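Dihydrofolate reductase (Moritella profunda, PDB 3IA4) catalyses the NADPH-dependent reduction of 7,8-dihydrofolate to 5,6,7,8-tetrahydrofolate, and is held here with NADPH and the inhibitor methotrexate. Local coordinates at residues V77-L80 with E81-V84; G98-I101 with Y102-L106. All blocks are in the same frame, centred on the assembly; numbering follows the deposited sequence.

Contact 1 (V77-L80 with E81-V84). With NDP (NADPH dihydro-nicotinamide-adenine-dinucleotide phosphate), chain E.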
# COMPACT_ATOMS: atom_id res chain seq x y z
N VAL A 77 -3.95 13.87 -8.95
CA VAL A 77 -4.65 14.86 -8.10
C VAL A 77 -3.63 15.57 -7.24
O VAL A 77 -2.57 14.99 -6.91
CB VAL A 77 -5.69 14.21 -7.22
CG1 VAL A 77 -6.89 13.65 -8.07
CG2 VAL A 77 -5.05 13.09 -6.40
N ALA A 78 -3.92 16.82 -6.84
CA ALA A 78 -2.91 17.59 -6.16
C ALA A 78 -3.09 17.67 -4.66
O ALA A 78 -2.27 18.29 -3.95
CB ALA A 78 -2.86 19.04 -6.76
N THR A 79 -4.15 17.05 -4.16
CA THR A 79 -4.41 17.03 -2.72
C THR A 79 -5.09 15.70 -2.36
O THR A 79 -5.74 15.05 -3.22
CB THR A 79 -5.37 18.16 -2.23
OG1 THR A 79 -6.68 17.98 -2.79
CG2 THR A 79 -4.87 19.55 -2.61
N LEU A 80 -5.01 15.35 -1.08
CA LEU A 80 -5.69 14.16 -0.59
C LEU A 80 -7.20 14.27 -0.74
O LEU A 80 -7.87 13.28 -1.07
CB LEU A 80 -5.37 13.94 0.89
CG LEU A 80 -4.21 13.04 1.33
CD1 LEU A 80 -3.48 12.49 0.18
CD2 LEU A 80 -3.22 13.70 2.32
N GLU A 81 -7.75 15.44 -0.43
CA GLU A 81 -9.17 15.64 -0.60
C GLU A 81 -9.58 15.34 -2.02
O GLU A 81 -10.62 14.78 -2.24
CB GLU A 81 -9.57 17.08 -0.23
CG GLU A 81 -9.58 17.36 1.28
CD GLU A 81 -8.42 16.71 2.05
OE1 GLU A 81 -7.86 15.68 1.58
OE2 GLU A 81 -8.07 17.21 3.16
N ASP A 82 -8.77 15.75 -2.98
CA ASP A 82 -9.16 15.54 -4.37
C ASP A 82 -9.07 14.06 -4.73
O ASP A 82 -9.81 13.57 -5.60
CB ASP A 82 -8.30 16.36 -5.31
CG ASP A 82 -8.60 17.84 -5.23
OD1 ASP A 82 -9.73 18.20 -4.84
OD2 ASP A 82 -7.70 18.66 -5.54
N ALA A 83 -8.13 13.34 -4.09
CA ALA A 83 -8.04 11.91 -4.27
C ALA A 83 -9.34 11.25 -3.85
O ALA A 83 -9.91 10.41 -4.58
CB ALA A 83 -6.77 11.31 -3.51
N VAL A 84 -9.84 11.66 -2.68
CA VAL A 84 -11.10 11.13 -2.14
C VAL A 84 -12.31 11.42 -3.06
O VAL A 84 -13.15 10.54 -3.26
CB VAL A 84 -11.35 11.65 -0.74
CG1 VAL A 84 -12.76 11.27 -0.25
CG2 VAL A 84 -10.29 11.05 0.22
PA NDP E . 5.51 8.28 -2.20
O1A NDP E . 4.67 8.47 -0.97
O2A NDP E . 5.28 7.13 -3.14
O5B NDP E . 5.53 9.62 -3.14
C5B NDP E . 5.73 10.90 -2.50
C4B NDP E . 5.46 11.95 -3.57
O4B NDP E . 4.03 12.07 -3.66
C3B NDP E . 5.88 13.36 -3.10
O3B NDP E . 7.26 13.57 -3.34
C2B NDP E . 4.95 14.28 -3.87
O2B NDP E . 5.22 14.25 -5.27
C1B NDP E . 3.67 13.48 -3.74
N9A NDP E . 2.84 13.86 -2.57
C8A NDP E . 2.98 13.38 -1.33
N7A NDP E . 2.01 13.85 -0.52
C5A NDP E . 1.21 14.65 -1.28
C6A NDP E . -0.02 15.43 -1.10
N6A NDP E . -0.64 15.56 0.11
N1A NDP E . -0.48 16.07 -2.23
C2A NDP E . 0.05 16.00 -3.44
N3A NDP E . 1.16 15.30 -3.66
C4A NDP E . 1.76 14.62 -2.63
O3 NDP E . 7.08 8.31 -1.83
PN NDP E . 8.03 7.65 -0.71
O1N NDP E . 7.57 8.10 0.63
O2N NDP E . 9.44 7.91 -1.11
O5D NDP E . 7.67 6.11 -0.78
C5D NDP E . 8.18 5.34 -1.86
C4D NDP E . 8.91 4.12 -1.32
O4D NDP E . 7.93 3.18 -0.74
C3D NDP E . 9.66 3.31 -2.38
O3D NDP E . 10.86 2.78 -1.79
C2D NDP E . 8.73 2.14 -2.69
O2D NDP E . 9.41 0.96 -3.20
C1D NDP E . 8.16 1.88 -1.33
N1N NDP E . 6.86 1.22 -1.30
C2N NDP E . 6.75 0.11 -0.57
C3N NDP E . 5.52 -0.49 -0.42
C7N NDP E . 5.44 -1.74 0.39
O7N NDP E . 4.34 -2.19 0.64
N7N NDP E . 6.52 -2.31 0.93
C4N NDP E . 4.23 0.01 -1.06
C5N NDP E . 4.51 1.26 -1.75
C6N NDP E . 5.78 1.77 -1.89
P2B NDP E . 5.54 15.62 -6.09
O1X NDP E . 5.42 15.18 -7.48
O2X NDP E . 4.55 16.59 -5.55
O3X NDP E . 6.90 16.04 -5.62
O HOH W 1 -6.10 18.09 -7.97
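The side chains of T79 and D82 cross obliquely where the chain turns from a loop into helix 80-87. T79 occupies the N-cap position, and its OG1 accepts from D82 N at 3.1 Å with an N-H...O angle of 149°. The first torsion makes this possible: chi1 of 65° sets OG1 between the backbone N and the carbonyl carbon of T79, facing the N-H groups of the first turn. The D82 side chain can be followed outward from there. Its CB lies 3.4 Å from T79 OG1, and CG passes beside the same oxygen. OD2 ends 3.0 Å from T79 OG1, while OD1 stays farther from it, at 3.7 Å. OD2 also accepts from a water that in turn takes the N-H of A78, so the carboxylate reaches back through solvent to the loop. T79 N is buried without any partner in the model, so the reciprocal bond of a capping box is missing.

The regular helical bonds begin at the same residue: T79 O accepts from A83 N, with a weak second bond from D82 N, and L80 O takes V84 N at 161°. Ahead of the cap in the chain, V77 lays CG2 against A83 CB at 3.8 Å, an apolar contact over I61 of strand 60-63. On the cofactor side, A78 O approaches C2A of the NADPH adenine at 3.3 Å, while L80 brings CD2 to 3.9 Å from N6A. The whole is a side-chain N-cap at the start of the helix that follows the edge strand 75-77 of the dihydrofolate reductase sheet, with the loop before it bordering the adenine pocket of NADPH.

Contact 2 (G98-I101 with Y102-L106). With NDP (NADPH dihydro-nicotinamide-adenine-dinucleotide phosphate), chain E.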
# COMPACT_ATOMS: atom_id res chain seq x y z
N GLY A 98 3.40 5.72 -0.95
CA GLY A 98 4.47 5.09 -0.18
C GLY A 98 4.47 5.70 1.21
O GLY A 98 3.42 6.04 1.74
N ALA A 99 5.67 5.83 1.81
CA ALA A 99 5.69 6.27 3.24
C ALA A 99 4.97 7.61 3.44
O ALA A 99 4.22 7.81 4.44
CB ALA A 99 7.13 6.42 3.69
N THR A 100 5.19 8.58 2.54
CA THR A 100 4.62 9.88 2.86
C THR A 100 3.09 9.81 2.86
O THR A 100 2.42 10.45 3.69
CB THR A 100 5.04 11.05 1.93
OG1 THR A 100 6.40 10.93 1.54
CG2 THR A 100 4.91 12.28 2.70
N ILE A 101 2.52 8.99 1.98
CA ILE A 101 1.08 8.89 1.92
C ILE A 101 0.52 8.12 3.09
O ILE A 101 -0.51 8.48 3.71
CB ILE A 101 0.64 8.19 0.62
CG1 ILE A 101 1.25 8.96 -0.59
CG2 ILE A 101 -0.85 8.19 0.60
CD1 ILE A 101 1.00 10.45 -0.64
N TYR A 102 1.20 7.05 3.42
CA TYR A 102 0.82 6.30 4.65
C TYR A 102 0.85 7.21 5.91
O TYR A 102 -0.03 7.12 6.77
CB TYR A 102 1.78 5.12 4.93
CG TYR A 102 1.76 3.99 3.91
CD1 TYR A 102 0.58 3.49 3.40
CD2 TYR A 102 2.97 3.43 3.52
CE1 TYR A 102 0.58 2.43 2.52
CE2 TYR A 102 3.01 2.35 2.62
CZ TYR A 102 1.81 1.85 2.15
OH TYR A 102 1.93 0.83 1.26
N ASN A 103 1.87 8.03 6.02
CA ASN A 103 2.02 8.99 7.15
C ASN A 103 0.83 9.92 7.17
O ASN A 103 0.24 10.20 8.21
CB ASN A 103 3.29 9.86 6.98
CG ASN A 103 4.59 9.12 7.34
OD1 ASN A 103 4.57 8.01 7.88
ND2 ASN A 103 5.72 9.74 7.03
N GLN A 104 0.48 10.46 6.00
CA GLN A 104 -0.61 11.44 6.01
C GLN A 104 -2.00 10.85 6.22
O GLN A 104 -2.86 11.58 6.69
CB GLN A 104 -0.62 12.21 4.72
CG GLN A 104 0.65 13.02 4.50
CD GLN A 104 0.71 13.56 3.09
OE1 GLN A 104 0.08 14.56 2.77
NE2 GLN A 104 1.50 12.95 2.26
N CYS A 105 -2.20 9.56 5.90
CA CYS A 105 -3.53 8.94 5.91
C CYS A 105 -3.76 8.00 7.08
O CYS A 105 -4.85 7.58 7.30
CB CYS A 105 -3.81 8.15 4.60
SG CYS A 105 -3.80 9.25 3.17
N LEU A 106 -2.73 7.69 7.87
CA LEU A 106 -2.91 6.76 9.00
C LEU A 106 -4.00 7.13 9.99
O LEU A 106 -4.82 6.28 10.39
CB LEU A 106 -1.55 6.52 9.74
CG LEU A 106 -1.69 5.53 10.91
CD1 LEU A 106 -1.97 4.07 10.48
CD2 LEU A 106 -0.45 5.60 11.77
PA NDP E . 5.51 8.28 -2.20
O1A NDP E . 4.67 8.47 -0.97
O2A NDP E . 5.28 7.13 -3.14
O5B NDP E . 5.53 9.62 -3.14
C5B NDP E . 5.73 10.90 -2.50
C4B NDP E . 5.46 11.95 -3.57
O4B NDP E . 4.03 12.07 -3.66
C3B NDP E . 5.88 13.36 -3.10
O3B NDP E . 7.26 13.57 -3.34
C2B NDP E . 4.95 14.28 -3.87
O2B NDP E . 5.22 14.25 -5.27
C1B NDP E . 3.67 13.48 -3.74
N9A NDP E . 2.84 13.86 -2.57
C8A NDP E . 2.98 13.38 -1.33
N7A NDP E . 2.01 13.85 -0.52
C5A NDP E . 1.21 14.65 -1.28
C6A NDP E . -0.02 15.43 -1.10
N6A NDP E . -0.64 15.56 0.11
N1A NDP E . -0.48 16.07 -2.23
C2A NDP E . 0.05 16.00 -3.44
N3A NDP E . 1.16 15.30 -3.66
C4A NDP E . 1.76 14.62 -2.63
O3 NDP E . 7.08 8.31 -1.83
PN NDP E . 8.03 7.65 -0.71
O1N NDP E . 7.57 8.10 0.63
O2N NDP E . 9.44 7.91 -1.11
O5D NDP E . 7.67 6.11 -0.78
C5D NDP E . 8.18 5.34 -1.86
C4D NDP E . 8.91 4.12 -1.32
O4D NDP E . 7.93 3.18 -0.74
C3D NDP E . 9.66 3.31 -2.38
O3D NDP E . 10.86 2.78 -1.79
C2D NDP E . 8.73 2.14 -2.69
O2D NDP E . 9.41 0.96 -3.20
C1D NDP E . 8.16 1.88 -1.33
N1N NDP E . 6.86 1.22 -1.30
C2N NDP E . 6.75 0.11 -0.57
C3N NDP E . 5.52 -0.49 -0.42
C7N NDP E . 5.44 -1.74 0.39
O7N NDP E . 4.34 -2.19 0.64
N7N NDP E . 6.52 -2.31 0.93
C4N NDP E . 4.23 0.01 -1.06
C5N NDP E . 4.51 1.26 -1.75
C6N NDP E . 5.78 1.77 -1.89
P2B NDP E . 5.54 15.62 -6.09
O1X NDP E . 5.42 15.18 -7.48
O2X NDP E . 4.55 16.59 -5.55
O3X NDP E . 6.90 16.04 -5.62
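The side-chain amide of Q104 bridges T100 O and the adenine of NADPH, gripping the base by two bonds. OE1 accepts from N6A at 2.9 Å, and NE2 donates almost straight to N7A at 3.0 Å and 174°. The other N-H of NE2 goes to T100 O, also at 3.0 Å, arriving from above the carbonyl plane, 72° out of it; Q104 N reaches the same oxygen from the opposite face. With both ends of the amide engaged, its flip is fixed. A leucine here would probably leave N6A and N7A of the adenine without these mates and the base freer to shift. I101 CD1 lies against the imidazole part of the adenine, 3.6 Å from C8A.

Toward the helix start, backbone N-H groups take over. G98, which follows a cis peptide bond, donates from N to O1A at 3.0 Å, and a CB on it would run into O5D. T100 N donates to O1N at 3.1 Å and A99 N to O5D. On the nicotinamide side, Y102 OH stands 3.4 Å from C4N and is hydrogen-bonded to I6 O.

Behind this shell, Y102 N binds G98 O at a nearly linear 177°, N103 N binds A99 O, and C105 N binds I101 O. I101, Y102 and C105 pack on I95 of strand 92-97. This is the NADPH site of the dihydrofolate reductase fold: behind the cis peptide, a helix N terminus points at the pyrophosphate, where its dipole would favour the negative charge.

How the contacts relate
Contact 1 sits at the start of helix 80-87, whereas contact 2 runs the length of helix 99-105; both serve the same NADPH molecule, with their centres about 13 Å apart. Residues 77-84 meet NADPH at its adenine, about 17 Å from the centre of the chain, whereas 98-106 lies deeper, about 9 Å from it, and follows the cofactor from adenine through pyrophosphate to nicotinamide, with Y102 also touching methotrexate. The two meet directly: L80 CD2 packs at 3.4 Å on Q104 OE1, and L80 CG lies 4.2 Å from C105 SG. L80 thus flanks the very amide by which contact 2 reads the base, and the two helices come together at the adenine end of the cofactor.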